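Local coordinates for protein glycinin A3B4 subunit (Glycine max, PDB 2D5F) that serves as an 11S seed storage globulin of soybean, a protein with two cupin domains that assembles into hexamers and probably supplies nitrogen to the germinating seedling, at residues I78-P83 and P127-W132; Q67-V72 and L123-G128; K113-N118 and M329-N334; Y62-Q67 and F152-D157. All coordinates share one frame; numbering follows the deposited sequence.

Contact 1 of 4, residues I78-P83 and P127-W132; sequences IGFAFP and PGVPYW. With CO3 (carbonate ion), chain E.
Phe80 and Val129 meet at the apolar centre, their side chains crossing at about a right angle. CD2 of the Phe80 ring lies 4.0 Å from Val129 CG1 and also packs on Tyr131 CB. The same methyl CG1 of Val129 sits over one face of the Phe82 ring. Ala81 CB rests on CB and CG of the Pro130 ring. Beside this, Ile78 carries CG1 anti to its backbone N (chi1 176°), and its CD1 reaches the Tyr131 ring at CD2, 3.8 Å away.

On the other face of the sheet Trp132 folds back over Gly79. Gly79 CA stands 4.0 Å from the centroid of the five-membered ring, a CH-pi contact. A CB on Gly79 would clash with the indole. A bridging water accepts from Trp132 NE1 at 2.9 Å and donates to Phe80 O. A serine in place of Trp132 would probably uncover Gly79 and leave this water without its indole partner.

The backbones pair through Gly79 N to Trp132 O (2.9 Å), Trp132 N to Gly79 O and Ala81 N to Pro130 O. At the polar edge Tyr131 OH donates to O2 of the carbonate at 2.9 Å, with O2 near the ring plane. Arg50, His58 and Thr133 also bind this ion. The arrangement is an antiparallel strand pair of a cupin barrel, with one side chain reaching the carbonate pocket.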
loop_
_atom_site.group_PDB
_atom_site.type_symbol
_atom_site.label_atom_id
_atom_site.label_comp_id
_atom_site.label_asym_id
_atom_site.label_seq_id
_atom_site.Cartn_x
_atom_site.Cartn_y
_atom_site.Cartn_z
ATOM N N ILE B 78 24.018 10.145 18.553
ATOM C CA ILE B 78 24.280 9.287 17.416
ATOM C C ILE B 78 24.011 10.106 16.162
ATOM O O ILE B 78 23.071 10.902 16.120
ATOM C CB ILE B 78 23.364 8.043 17.423
ATOM C CG1 ILE B 78 23.603 7.215 16.153
ATOM C CG2 ILE B 78 21.901 8.477 17.540
ATOM C CD1 ILE B 78 22.906 5.855 16.150
ATOM N N GLY B 79 24.849 9.922 15.152
ATOM C CA GLY B 79 24.667 10.638 13.911
ATOM C C GLY B 79 24.736 9.671 12.749
ATOM O O GLY B 79 25.565 8.765 12.746
ATOM N N PHE B 80 23.850 9.845 11.773
ATOM C CA PHE B 80 23.845 8.985 10.601
ATOM C C PHE B 80 24.252 9.781 9.375
ATOM O O PHE B 80 24.230 11.011 9.385
ATOM C CB PHE B 80 22.453 8.414 10.332
ATOM C CG PHE B 80 21.878 7.626 11.467
ATOM C CD1 PHE B 80 21.265 8.269 12.533
ATOM C CD2 PHE B 80 21.899 6.236 11.441
ATOM C CE1 PHE B 80 20.674 7.540 13.551
ATOM C CE2 PHE B 80 21.310 5.498 12.455
ATOM C CZ PHE B 80 20.695 6.149 13.513
ATOM N N ALA B 81 24.616 9.070 8.315
ATOM C CA ALA B 81 24.979 9.704 7.057
ATOM C C ALA B 81 24.010 9.189 5.985
ATOM O O ALA B 81 24.283 8.192 5.328
ATOM C CB ALA B 81 26.429 9.363 6.671
ATOM N N PHE B 82 22.872 9.862 5.835
ATOM C CA PHE B 82 21.888 9.472 4.832
ATOM C C PHE B 82 22.378 9.978 3.486
ATOM O O PHE B 82 22.638 11.170 3.315
ATOM C CB PHE B 82 20.513 10.049 5.174
ATOM C CG PHE B 82 19.796 9.287 6.252
ATOM C CD1 PHE B 82 20.158 9.430 7.587
ATOM C CD2 PHE B 82 18.787 8.384 5.925
ATOM C CE1 PHE B 82 19.524 8.681 8.587
ATOM C CE2 PHE B 82 18.146 7.631 6.915
ATOM C CZ PHE B 82 18.518 7.782 8.250
ATOM N N PRO B 83 22.497 9.078 2.506
ATOM C CA PRO B 83 22.981 9.439 1.170
ATOM C C PRO B 83 22.192 10.510 0.430
ATOM O O PRO B 83 20.976 10.420 0.302
ATOM C CB PRO B 83 22.973 8.102 0.433
ATOM C CG PRO B 83 21.759 7.410 1.031
ATOM C CD PRO B 83 21.935 7.710 2.515
ATOM N N PRO B 127 19.990 -0.564 7.210
ATOM C CA PRO B 127 21.018 -1.318 6.489
ATOM C C PRO B 127 21.807 -0.389 5.566
ATOM O O PRO B 127 21.231 0.476 4.898
ATOM C CB PRO B 127 20.211 -2.348 5.697
ATOM C CG PRO B 127 18.950 -2.510 6.507
ATOM C CD PRO B 127 18.645 -1.104 6.932
ATOM N N GLY B 128 23.126 -0.562 5.558
ATOM C CA GLY B 128 23.990 0.221 4.694
ATOM C C GLY B 128 24.203 1.675 5.053
ATOM O O GLY B 128 25.017 2.343 4.428
ATOM N N VAL B 129 23.479 2.172 6.050
ATOM C CA VAL B 129 23.616 3.567 6.456
ATOM C C VAL B 129 24.707 3.731 7.519
ATOM O O VAL B 129 24.659 3.095 8.580
ATOM C CB VAL B 129 22.289 4.120 7.024
ATOM C CG1 VAL B 129 22.495 5.534 7.543
ATOM C CG2 VAL B 129 21.205 4.099 5.940
ATOM N N PRO B 130 25.707 4.589 7.243
ATOM C CA PRO B 130 26.804 4.827 8.191
ATOM C C PRO B 130 26.298 5.517 9.456
ATOM O O PRO B 130 25.401 6.358 9.394
ATOM C CB PRO B 130 27.748 5.749 7.419
ATOM C CG PRO B 130 27.384 5.526 5.969
ATOM C CD PRO B 130 25.891 5.388 6.021
ATOM N N TYR B 131 26.871 5.164 10.600
ATOM C CA TYR B 131 26.488 5.807 11.849
ATOM C C TYR B 131 27.677 5.827 12.799
ATOM O O TYR B 131 28.569 4.976 12.711
ATOM C CB TYR B 131 25.326 5.075 12.531
ATOM C CG TYR B 131 25.752 3.870 13.337
ATOM C CD1 TYR B 131 26.092 2.672 12.711
ATOM C CD2 TYR B 131 25.847 3.936 14.732
ATOM C CE1 TYR B 131 26.514 1.568 13.449
ATOM C CE2 TYR B 131 26.273 2.832 15.481
ATOM C CZ TYR B 131 26.601 1.657 14.832
ATOM O OH TYR B 131 27.000 0.563 15.556
ATOM N N TRP B 132 27.676 6.815 13.696
ATOM C CA TRP B 132 28.713 6.973 14.713
ATOM C C TRP B 132 28.014 7.412 15.995
ATOM O O TRP B 132 26.941 8.016 15.948
ATOM C CB TRP B 132 29.746 8.031 14.303
ATOM C CG TRP B 132 29.166 9.386 14.012
ATOM C CD1 TRP B 132 28.763 9.861 12.795
ATOM C CD2 TRP B 132 28.869 10.415 14.961
ATOM N NE1 TRP B 132 28.227 11.119 12.928
ATOM C CE2 TRP B 132 28.275 11.484 14.248
ATOM C CE3 TRP B 132 29.039 10.539 16.347
ATOM C CZ2 TRP B 132 27.853 12.667 14.873
ATOM C CZ3 TRP B 132 28.618 11.721 16.973
ATOM C CH2 TRP B 132 28.029 12.764 16.232
HETATM C C CO3 E . 27.016 1.915 19.366
HETATM O O1 CO3 E . 27.924 2.785 19.175
HETATM O O2 CO3 E . 26.774 1.054 18.451
HETATM O O3 CO3 E . 26.355 1.914 20.473
HETATM O O HOH W 1 26.489 12.401 10.979
#

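Contact 2 of 4, residues Q67-V72 and L123-G128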
loop_
_atom_site.group_PDB
_atom_site.type_symbol
_atom_site.label_atom_id
_atom_site.label_comp_id
_atom_site.label_asym_id
_atom_site.label_seq_id
_atom_site.Cartn_x
_atom_site.Cartn_y
_atom_site.Cartn_z
ATOM N N GLN B 67 19.926 -2.937 12.705
ATOM C CA GLN B 67 20.306 -3.209 14.085
ATOM C C GLN B 67 19.295 -2.475 14.949
ATOM O O GLN B 67 18.870 -1.367 14.613
ATOM C CB GLN B 67 21.693 -2.649 14.421
ATOM C CG GLN B 67 22.868 -3.280 13.704
ATOM C CD GLN B 67 24.189 -2.637 14.103
ATOM O OE1 GLN B 67 24.562 -2.638 15.277
ATOM N NE2 GLN B 67 24.897 -2.079 13.127
ATOM N N MET B 68 18.887 -3.106 16.039
ATOM C CA MET B 68 17.984 -2.464 16.981
ATOM C C MET B 68 18.794 -2.444 18.266
ATOM O O MET B 68 19.179 -3.489 18.776
ATOM C CB MET B 68 16.705 -3.260 17.172
ATOM C CG MET B 68 15.795 -2.633 18.211
ATOM S SD MET B 68 14.170 -3.366 18.221
ATOM C CE MET B 68 13.315 -2.207 17.184
ATOM N N ILE B 69 19.065 -1.248 18.771
ATOM C CA ILE B 69 19.881 -1.091 19.964
ATOM C C ILE B 69 19.122 -0.496 21.143
ATOM O O ILE B 69 18.316 0.421 20.981
ATOM C CB ILE B 69 21.068 -0.164 19.666
ATOM C CG1 ILE B 69 21.756 -0.606 18.375
ATOM C CG2 ILE B 69 22.057 -0.177 20.825
ATOM C CD1 ILE B 69 22.741 0.408 17.835
ATOM N N ILE B 70 19.366 -1.036 22.330
ATOM C CA ILE B 70 18.750 -0.486 23.523
ATOM C C ILE B 70 19.893 0.024 24.391
ATOM O O ILE B 70 20.858 -0.694 24.649
ATOM C CB ILE B 70 17.909 -1.522 24.314
ATOM C CG1 ILE B 70 17.258 -0.814 25.510
ATOM C CG2 ILE B 70 18.769 -2.693 24.768
ATOM C CD1 ILE B 70 16.238 -1.635 26.254
ATOM N N VAL B 71 19.800 1.286 24.789
ATOM C CA VAL B 71 20.816 1.901 25.628
ATOM C C VAL B 71 20.434 1.576 27.055
ATOM O O VAL B 71 19.397 2.028 27.531
ATOM C CB VAL B 71 20.833 3.434 25.464
ATOM C CG1 VAL B 71 21.928 4.034 26.322
ATOM C CG2 VAL B 71 21.039 3.800 24.010
ATOM N N VAL B 72 21.261 0.792 27.738
ATOM C CA VAL B 72 20.957 0.421 29.110
ATOM C C VAL B 72 21.681 1.268 30.154
ATOM O O VAL B 72 21.428 1.121 31.344
ATOM C CB VAL B 72 21.255 -1.078 29.371
ATOM C CG1 VAL B 72 20.462 -1.944 28.387
ATOM C CG2 VAL B 72 22.746 -1.354 29.258
ATOM N N LEU B 123 17.476 2.511 19.646
ATOM C CA LEU B 123 17.977 3.172 18.447
ATOM C C LEU B 123 17.884 2.146 17.328
ATOM O O LEU B 123 18.017 0.944 17.570
ATOM C CB LEU B 123 19.447 3.589 18.626
ATOM C CG LEU B 123 19.883 4.275 19.929
ATOM C CD1 LEU B 123 21.394 4.484 19.910
ATOM C CD2 LEU B 123 19.165 5.602 20.089
ATOM N N VAL B 124 17.659 2.611 16.106
ATOM C CA VAL B 124 17.565 1.708 14.966
ATOM C C VAL B 124 18.555 2.139 13.897
ATOM O O VAL B 124 18.563 3.303 13.498
ATOM C CB VAL B 124 16.139 1.729 14.359
ATOM C CG1 VAL B 124 16.056 0.775 13.183
ATOM C CG2 VAL B 124 15.114 1.363 15.424
ATOM N N ILE B 125 19.396 1.215 13.441
ATOM C CA ILE B 125 20.371 1.523 12.394
ATOM C C ILE B 125 19.906 0.899 11.075
ATOM O O ILE B 125 19.768 -0.317 10.983
ATOM C CB ILE B 125 21.764 0.934 12.691
ATOM C CG1 ILE B 125 22.198 1.243 14.132
ATOM C CG2 ILE B 125 22.770 1.488 11.684
ATOM C CD1 ILE B 125 22.257 2.717 14.466
ATOM N N PRO B 126 19.653 1.721 10.041
ATOM C CA PRO B 126 19.208 1.180 8.750
ATOM C C PRO B 126 20.337 0.432 8.037
ATOM O O PRO B 126 21.516 0.745 8.223
ATOM C CB PRO B 126 18.797 2.425 7.966
ATOM C CG PRO B 126 18.448 3.425 9.029
ATOM C CD PRO B 126 19.531 3.190 10.061
ATOM N N PRO B 127 19.990 -0.564 7.210
ATOM C CA PRO B 127 21.018 -1.318 6.489
ATOM C C PRO B 127 21.807 -0.389 5.566
ATOM O O PRO B 127 21.231 0.476 4.898
ATOM C CB PRO B 127 20.211 -2.348 5.697
ATOM C CG PRO B 127 18.950 -2.510 6.507
ATOM C CD PRO B 127 18.645 -1.104 6.932
ATOM N N GLY B 128 23.126 -0.562 5.558
ATOM C CA GLY B 128 23.990 0.221 4.694
ATOM C C GLY B 128 24.203 1.675 5.053
ATOM O O GLY B 128 25.017 2.343 4.428
#
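Ile69 and Ile125 both hold CG1 anti to the carbonyl carbon (chi1 -49° and -48°), and on their shared sheet face the two side chains meet. Ile69 CD1 touches Ile125 CG1 at 3.8 Å. Gln67, directly paired with Ile125, packs its CB on the same CG1. Leu123 extends the row: its CB faces Ile69 CB, and its CD1 meets Val71 CG2 at 4.2 Å. On the opposite face the contact is looser, Met68 CE lying 4.4 Å from Val124 CG2. There Leu362 covers both residues.

Four backbone bonds join the strands. Gln67 and Ile125 form one hydrogen-bonded pair, with Ile125 N 2.9 Å from Gln67 O. Ile69 and Leu123 form the next. Ile69 N points almost straight at Leu123 O, 2.7 Å away with 178° at the hydrogen, and Leu123 N gives the return bond to Ile69 O at 2.6 Å. Met68 and Val124 make the non-hydrogen-bonded pair between them.

The amide of Gln67 looks elsewhere: its OE1 accepts from Arg50 and Ser145. The side chain of Ile69 comes within about 4 Å of the bound carbonate, which Arg50 also holds. Strand 67-73 runs between 141-147 and 121-125, an antiparallel arrangement characteristic of the cupin beta-barrel.

Contact 3 of 4, residues K113-N118 and M329-N334; sequences KIRHFN and MKLHEN
Arg115 and Met329 supply the hydrogen bonds between these segments. Both terminal nitrogens of the guanidinium turn to one backbone carbonyl. Arg115 NH2 donates to Met329 O at 3.1 Å, with 154° at the hydrogen. Arg115 NH1 adds a weak bond to Met329 O at 3.4 Å. The oxygen lies at the edge of the guanidinium, close to its plane, so one acceptor is gripped by two N-H groups. The chain of Arg115 bends at its second torsion (chi2 120°), which turns the guanidinium to this carbonyl.

The other contacts across the segments are close approaches without a hydrogen bond. Leu331 CB lies 4.0 Å from Arg115 NH2. The His332 ring approaches His116 O obliquely, with CE1 at 3.2 Å. Phe117 CB is 4.3 Å from His332 ND1. The His116 side chain starts away from 329-334, and its NE2 bonds to Ser248.

Charge is paired within segment 329-334. Lys330 NZ forms a salt bridge with Glu333 OE1, meeting it from above the carboxylate plane. It also donates to His332 O at 2.8 Å. This brings the side chain back onto its own backbone. Glu333 has a second partner: its OE2 forms a salt bridge with Arg340. In the other segment, Lys113 makes a salt bridge with Asp342 of a neighbouring subunit.

Two neighbouring strands lie alongside. Strand 107-118 pairs with 75-80, whose Phe80 touches both Arg115 and Leu331. Short strand 332-334 is the outermost strand, within this chain, of the sheet that contains 121-125, and Leu123 of that strand touches both Phe117 and His332.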
loop_
_atom_site.group_PDB
_atom_site.type_symbol
_atom_site.label_atom_id
_atom_site.label_comp_id
_atom_site.label_asym_id
_atom_site.label_seq_id
_atom_site.Cartn_x
_atom_site.Cartn_y
_atom_site.Cartn_z
ATOM N N LYS B 113 21.692 16.053 10.956
ATOM C CA LYS B 113 21.104 16.089 12.286
ATOM C C LYS B 113 21.787 15.212 13.331
ATOM O O LYS B 113 22.169 14.073 13.059
ATOM C CB LYS B 113 19.624 15.713 12.201
ATOM C CG LYS B 113 18.889 15.773 13.538
ATOM C CD LYS B 113 17.426 15.384 13.386
ATOM C CE LYS B 113 16.688 15.494 14.714
ATOM N NZ LYS B 113 15.218 15.342 14.527
ATOM N N ILE B 114 21.938 15.760 14.533
ATOM C CA ILE B 114 22.533 15.029 15.641
ATOM C C ILE B 114 21.379 14.605 16.531
ATOM O O ILE B 114 20.572 15.437 16.942
ATOM C CB ILE B 114 23.502 15.911 16.471
ATOM C CG1 ILE B 114 24.673 16.363 15.594
ATOM C CG2 ILE B 114 24.011 15.136 17.685
ATOM C CD1 ILE B 114 25.429 15.219 14.936
ATOM N N ARG B 115 21.290 13.312 16.813
ATOM C CA ARG B 115 20.215 12.807 17.647
ATOM C C ARG B 115 20.765 12.393 19.002
ATOM O O ARG B 115 21.787 11.713 19.089
ATOM C CB ARG B 115 19.531 11.614 16.971
ATOM C CG ARG B 115 18.972 11.908 15.572
ATOM C CD ARG B 115 19.623 10.994 14.539
ATOM N NE ARG B 115 19.203 11.262 13.160
ATOM C CZ ARG B 115 18.036 10.900 12.637
ATOM N NH1 ARG B 115 17.760 11.194 11.375
ATOM N NH2 ARG B 115 17.148 10.242 13.367
ATOM N N HIS B 116 20.082 12.812 20.059
ATOM C CA HIS B 116 20.491 12.491 21.414
ATOM C C HIS B 116 19.729 11.286 21.936
ATOM O O HIS B 116 18.574 11.074 21.572
ATOM C CB HIS B 116 20.235 13.692 22.327
ATOM C CG HIS B 116 21.083 14.880 22.006
ATOM N ND1 HIS B 116 22.333 15.072 22.554
ATOM C CD2 HIS B 116 20.881 15.917 21.158
ATOM C CE1 HIS B 116 22.863 16.175 22.058
ATOM N NE2 HIS B 116 22.003 16.706 21.208
ATOM N N PHE B 117 20.382 10.496 22.782
ATOM C CA PHE B 117 19.743 9.331 23.367
ATOM C C PHE B 117 20.099 9.217 24.839
ATOM O O PHE B 117 21.116 9.756 25.291
ATOM C CB PHE B 117 20.144 8.040 22.634
ATOM C CG PHE B 117 21.621 7.748 22.656
ATOM C CD1 PHE B 117 22.419 8.045 21.553
ATOM C CD2 PHE B 117 22.212 7.165 23.775
ATOM C CE1 PHE B 117 23.785 7.766 21.563
ATOM C CE2 PHE B 117 23.573 6.883 23.797
ATOM C CZ PHE B 117 24.363 7.185 22.685
ATOM N N ASN B 118 19.251 8.509 25.574
ATOM C CA ASN B 118 19.437 8.290 27.000
ATOM C C ASN B 118 19.120 6.833 27.307
ATOM O O ASN B 118 18.550 6.122 26.473
ATOM C CB ASN B 118 18.490 9.186 27.802
ATOM C CG ASN B 118 18.800 10.655 27.636
ATOM O OD1 ASN B 118 19.857 11.124 28.049
ATOM N ND2 ASN B 118 17.878 11.392 27.024
ATOM N N MET B 329 14.256 10.583 8.918
ATOM C CA MET B 329 13.654 9.321 9.371
ATOM C C MET B 329 13.864 9.198 10.890
ATOM O O MET B 329 15.004 9.212 11.360
ATOM C CB MET B 329 14.357 8.159 8.628
ATOM C CG MET B 329 13.850 6.733 8.882
ATOM S SD MET B 329 14.855 5.419 8.028
ATOM C CE MET B 329 13.821 5.033 6.609
ATOM N N LYS B 330 12.773 9.109 11.654
ATOM C CA LYS B 330 12.870 8.983 13.112
ATOM C C LYS B 330 13.492 7.632 13.403
ATOM O O LYS B 330 12.949 6.600 13.007
ATOM C CB LYS B 330 11.489 9.054 13.757
ATOM C CG LYS B 330 11.512 9.118 15.282
ATOM C CD LYS B 330 10.103 8.993 15.840
ATOM C CE LYS B 330 9.920 9.753 17.152
ATOM N NZ LYS B 330 10.720 9.211 18.275
ATOM N N LEU B 331 14.617 7.625 14.111
ATOM C CA LEU B 331 15.299 6.374 14.380
ATOM C C LEU B 331 15.618 6.081 15.834
ATOM O O LEU B 331 16.563 5.344 16.141
ATOM C CB LEU B 331 16.578 6.306 13.544
ATOM C CG LEU B 331 16.344 6.129 12.042
ATOM C CD1 LEU B 331 17.662 6.248 11.294
ATOM C CD2 LEU B 331 15.706 4.775 11.789
ATOM N N HIS B 332 14.826 6.645 16.735
ATOM C CA HIS B 332 15.031 6.397 18.148
ATOM C C HIS B 332 13.753 6.699 18.913
ATOM O O HIS B 332 12.985 7.593 18.547
ATOM C CB HIS B 332 16.223 7.220 18.660
ATOM C CG HIS B 332 15.848 8.349 19.565
ATOM N ND1 HIS B 332 16.223 8.388 20.890
ATOM C CD2 HIS B 332 15.126 9.471 19.342
ATOM C CE1 HIS B 332 15.745 9.486 21.446
ATOM N NE2 HIS B 332 15.075 10.160 20.529
ATOM N N GLU B 333 13.522 5.929 19.968
ATOM C CA GLU B 333 12.330 6.072 20.781
ATOM C C GLU B 333 12.613 5.509 22.170
ATOM O O GLU B 333 13.310 4.501 22.301
ATOM C CB GLU B 333 11.188 5.269 20.146
ATOM C CG GLU B 333 9.807 5.574 20.692
ATOM C CD GLU B 333 9.307 6.933 20.240
ATOM O OE1 GLU B 333 9.394 7.213 19.025
ATOM O OE2 GLU B 333 8.829 7.717 21.086
ATOM N N ASN B 334 12.084 6.149 23.207
ATOM C CA ASN B 334 12.282 5.616 24.544
ATOM C C ASN B 334 11.348 4.423 24.662
ATOM O O ASN B 334 10.223 4.470 24.168
ATOM C CB ASN B 334 11.905 6.618 25.628
ATOM C CG ASN B 334 12.054 6.029 27.019
ATOM O OD1 ASN B 334 13.159 5.984 27.571
ATOM N ND2 ASN B 334 10.949 5.540 27.579
#

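Contact 4 of 4, residues Y62-Q67 and F152-D157; sequences YSPYPQ and FNNQLD
The Tyr65 ring and the Asn154 amide lie side by side and point the same way, their planes 48° apart. Asn154 ND2 comes obliquely to the ring, 3.8 Å from Tyr65 CD1. One face of the ring carries Ser63 CB, set toward the rim. The phenol oxygen of Tyr65 leaves the contact and bonds to the backbone N of Arg161.

With CG swung opposite the backbone N (chi1 178°), the Asn154 amide lies alongside Pro64. From there OD1 accepts from Leu156 N at 3.1 Å, the donor standing above the carbonyl plane. This is an Asx turn. ND2 donates to Thr149 O and, weakly, to Asp157 O. An alanine here has no amide, and Leu156 N and Thr149 O would probably be left without their mate and the turn freer to shift.

Pro64 CG packs on Leu156 CD1 at 3.7 Å, the two side chains crossing at about a right angle. Pro64 O faces Asn154 CB at 3.3 Å and takes a CA-H...O contact from Asn154 CA at the same distance. Gln426 and Asn389 of a neighbouring subunit bind the backbone of Gln155 beside this turn.

Pro64 O is buried and has no hydrogen-bond partner in the model. Segments 62-67 and 152-157 thus meet by van der Waals packing and one CA-H...O contact. The polar bonds of Tyr65 and Ser63 go to Arg161, further along the second loop, while the Asn154 amide serves mainly to shape its own loop.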
loop_
_atom_site.group_PDB
_atom_site.type_symbol
_atom_site.label_atom_id
_atom_site.label_comp_id
_atom_site.label_asym_id
_atom_site.label_seq_id
_atom_site.Cartn_x
_atom_site.Cartn_y
_atom_site.Cartn_z
ATOM N N TYR B 62 28.986 0.834 8.987
ATOM C CA TYR B 62 27.680 0.398 8.505
ATOM C C TYR B 62 27.686 -1.119 8.304
ATOM O O TYR B 62 28.745 -1.728 8.127
ATOM C CB TYR B 62 27.303 1.101 7.195
ATOM C CG TYR B 62 28.239 0.837 6.037
ATOM C CD1 TYR B 62 29.393 1.599 5.859
ATOM C CD2 TYR B 62 27.968 -0.174 5.110
ATOM C CE1 TYR B 62 30.255 1.367 4.780
ATOM C CE2 TYR B 62 28.823 -0.419 4.035
ATOM C CZ TYR B 62 29.965 0.358 3.877
ATOM O OH TYR B 62 30.815 0.124 2.821
ATOM N N SER B 63 26.502 -1.722 8.364
ATOM C CA SER B 63 26.338 -3.162 8.182
ATOM C C SER B 63 25.165 -3.393 7.225
ATOM O O SER B 63 24.248 -2.572 7.145
ATOM C CB SER B 63 26.071 -3.847 9.524
ATOM O OG SER B 63 27.197 -3.738 10.382
ATOM N N PRO B 64 25.178 -4.518 6.493
ATOM C CA PRO B 64 24.129 -4.867 5.526
ATOM C C PRO B 64 22.822 -5.438 6.075
ATOM O O PRO B 64 22.160 -6.229 5.407
ATOM C CB PRO B 64 24.842 -5.847 4.600
ATOM C CG PRO B 64 25.703 -6.605 5.559
ATOM C CD PRO B 64 26.269 -5.507 6.462
ATOM N N TYR B 65 22.451 -5.039 7.286
ATOM C CA TYR B 65 21.203 -5.494 7.897
ATOM C C TYR B 65 20.848 -4.483 8.970
ATOM O O TYR B 65 21.691 -3.706 9.394
ATOM C CB TYR B 65 21.357 -6.894 8.518
ATOM C CG TYR B 65 22.674 -7.104 9.237
ATOM C CD1 TYR B 65 23.748 -7.731 8.598
ATOM C CD2 TYR B 65 22.862 -6.636 10.539
ATOM C CE1 TYR B 65 24.980 -7.886 9.235
ATOM C CE2 TYR B 65 24.088 -6.781 11.184
ATOM C CZ TYR B 65 25.144 -7.406 10.525
ATOM O OH TYR B 65 26.366 -7.531 11.155
ATOM N N PRO B 66 19.585 -4.451 9.399
ATOM C CA PRO B 66 19.304 -3.459 10.434
ATOM C C PRO B 66 19.752 -3.909 11.816
ATOM O O PRO B 66 19.982 -5.095 12.054
ATOM C CB PRO B 66 17.792 -3.260 10.328
ATOM C CG PRO B 66 17.297 -4.548 9.811
ATOM C CD PRO B 66 18.344 -4.995 8.819
ATOM N N GLN B 67 19.926 -2.937 12.705
ATOM C CA GLN B 67 20.306 -3.209 14.085
ATOM C C GLN B 67 19.295 -2.475 14.949
ATOM O O GLN B 67 18.870 -1.367 14.613
ATOM C CB GLN B 67 21.693 -2.649 14.421
ATOM C CG GLN B 67 22.868 -3.280 13.704
ATOM C CD GLN B 67 24.189 -2.637 14.103
ATOM O OE1 GLN B 67 24.562 -2.638 15.277
ATOM N NE2 GLN B 67 24.897 -2.079 13.127
ATOM N N PHE B 152 15.582 -9.961 5.571
ATOM C CA PHE B 152 15.418 -10.098 4.130
ATOM C C PHE B 152 16.305 -9.145 3.325
ATOM O O PHE B 152 16.745 -9.488 2.231
ATOM C CB PHE B 152 13.949 -9.852 3.765
ATOM C CG PHE B 152 13.588 -10.271 2.371
ATOM C CD1 PHE B 152 13.499 -11.620 2.037
ATOM C CD2 PHE B 152 13.312 -9.318 1.394
ATOM C CE1 PHE B 152 13.140 -12.019 0.747
ATOM C CE2 PHE B 152 12.952 -9.707 0.100
ATOM C CZ PHE B 152 12.864 -11.060 -0.221
ATOM N N ASN B 153 16.563 -7.955 3.866
ATOM C CA ASN B 153 17.384 -6.945 3.189
ATOM C C ASN B 153 18.868 -7.308 3.068
ATOM O O ASN B 153 19.598 -6.683 2.298
ATOM C CB ASN B 153 17.275 -5.591 3.908
ATOM C CG ASN B 153 15.899 -4.954 3.772
ATOM O OD1 ASN B 153 15.402 -4.750 2.659
ATOM N ND2 ASN B 153 15.280 -4.628 4.907
ATOM N N ASN B 154 19.315 -8.297 3.837
ATOM C CA ASN B 154 20.713 -8.721 3.793
ATOM C C ASN B 154 20.852 -9.732 2.665
ATOM O O ASN B 154 20.436 -10.880 2.793
ATOM C CB ASN B 154 21.129 -9.347 5.133
ATOM C CG ASN B 154 22.564 -9.860 5.125
ATOM O OD1 ASN B 154 23.323 -9.624 4.180
ATOM N ND2 ASN B 154 22.939 -10.564 6.179
ATOM N N GLN B 155 21.433 -9.292 1.556
ATOM C CA GLN B 155 21.592 -10.149 0.391
ATOM C C GLN B 155 22.938 -10.853 0.309
ATOM O O GLN B 155 23.254 -11.476 -0.701
ATOM C CB GLN B 155 21.336 -9.330 -0.880
ATOM C CG GLN B 155 19.985 -8.617 -0.851
ATOM C CD GLN B 155 19.577 -8.004 -2.184
ATOM O OE1 GLN B 155 18.432 -7.596 -2.350
ATOM N NE2 GLN B 155 20.503 -7.928 -3.128
ATOM N N LEU B 156 23.727 -10.769 1.376
ATOM C CA LEU B 156 25.039 -11.416 1.400
ATOM C C LEU B 156 24.884 -12.843 1.933
ATOM O O LEU B 156 24.539 -13.758 1.182
ATOM C CB LEU B 156 25.996 -10.580 2.259
ATOM C CG LEU B 156 26.230 -9.180 1.659
ATOM C CD1 LEU B 156 27.120 -8.344 2.555
ATOM C CD2 LEU B 156 26.867 -9.336 0.268
ATOM N N ASP B 157 25.161 -13.046 3.215
ATOM C CA ASP B 157 24.963 -14.351 3.836
ATOM C C ASP B 157 24.710 -14.113 5.314
ATOM O O ASP B 157 24.706 -12.971 5.756
ATOM C CB ASP B 157 26.147 -15.301 3.605
ATOM C CG ASP B 157 27.474 -14.692 3.966
ATOM O OD1 ASP B 157 28.402 -14.808 3.138
ATOM O OD2 ASP B 157 27.596 -14.113 5.061
#

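Contacts 1 and 2 are buried strand pairs, and contact 2 lies nearest the centre of the chain. They share Pro127 and Gly128 and meet where Ile125 touches Ile78, Phe80 and Tyr131. Both rest on backbone bonds and apolar side chains, and both reach the carbonate site. Contact 3 is only partly buried. Its guanidinium ties a strand of one sheet to the loop leading into the edge strand of the other, and it borders contact 2 through Leu123. In contact 4 the two segments themselves exchange no hydrogen bond. It is buried, though Asn153 and Asn154 are partly exposed. It adjoins contacts 1 and 2 at Ser63 and Pro66 but does not touch contact 3. All four lie near other subunits.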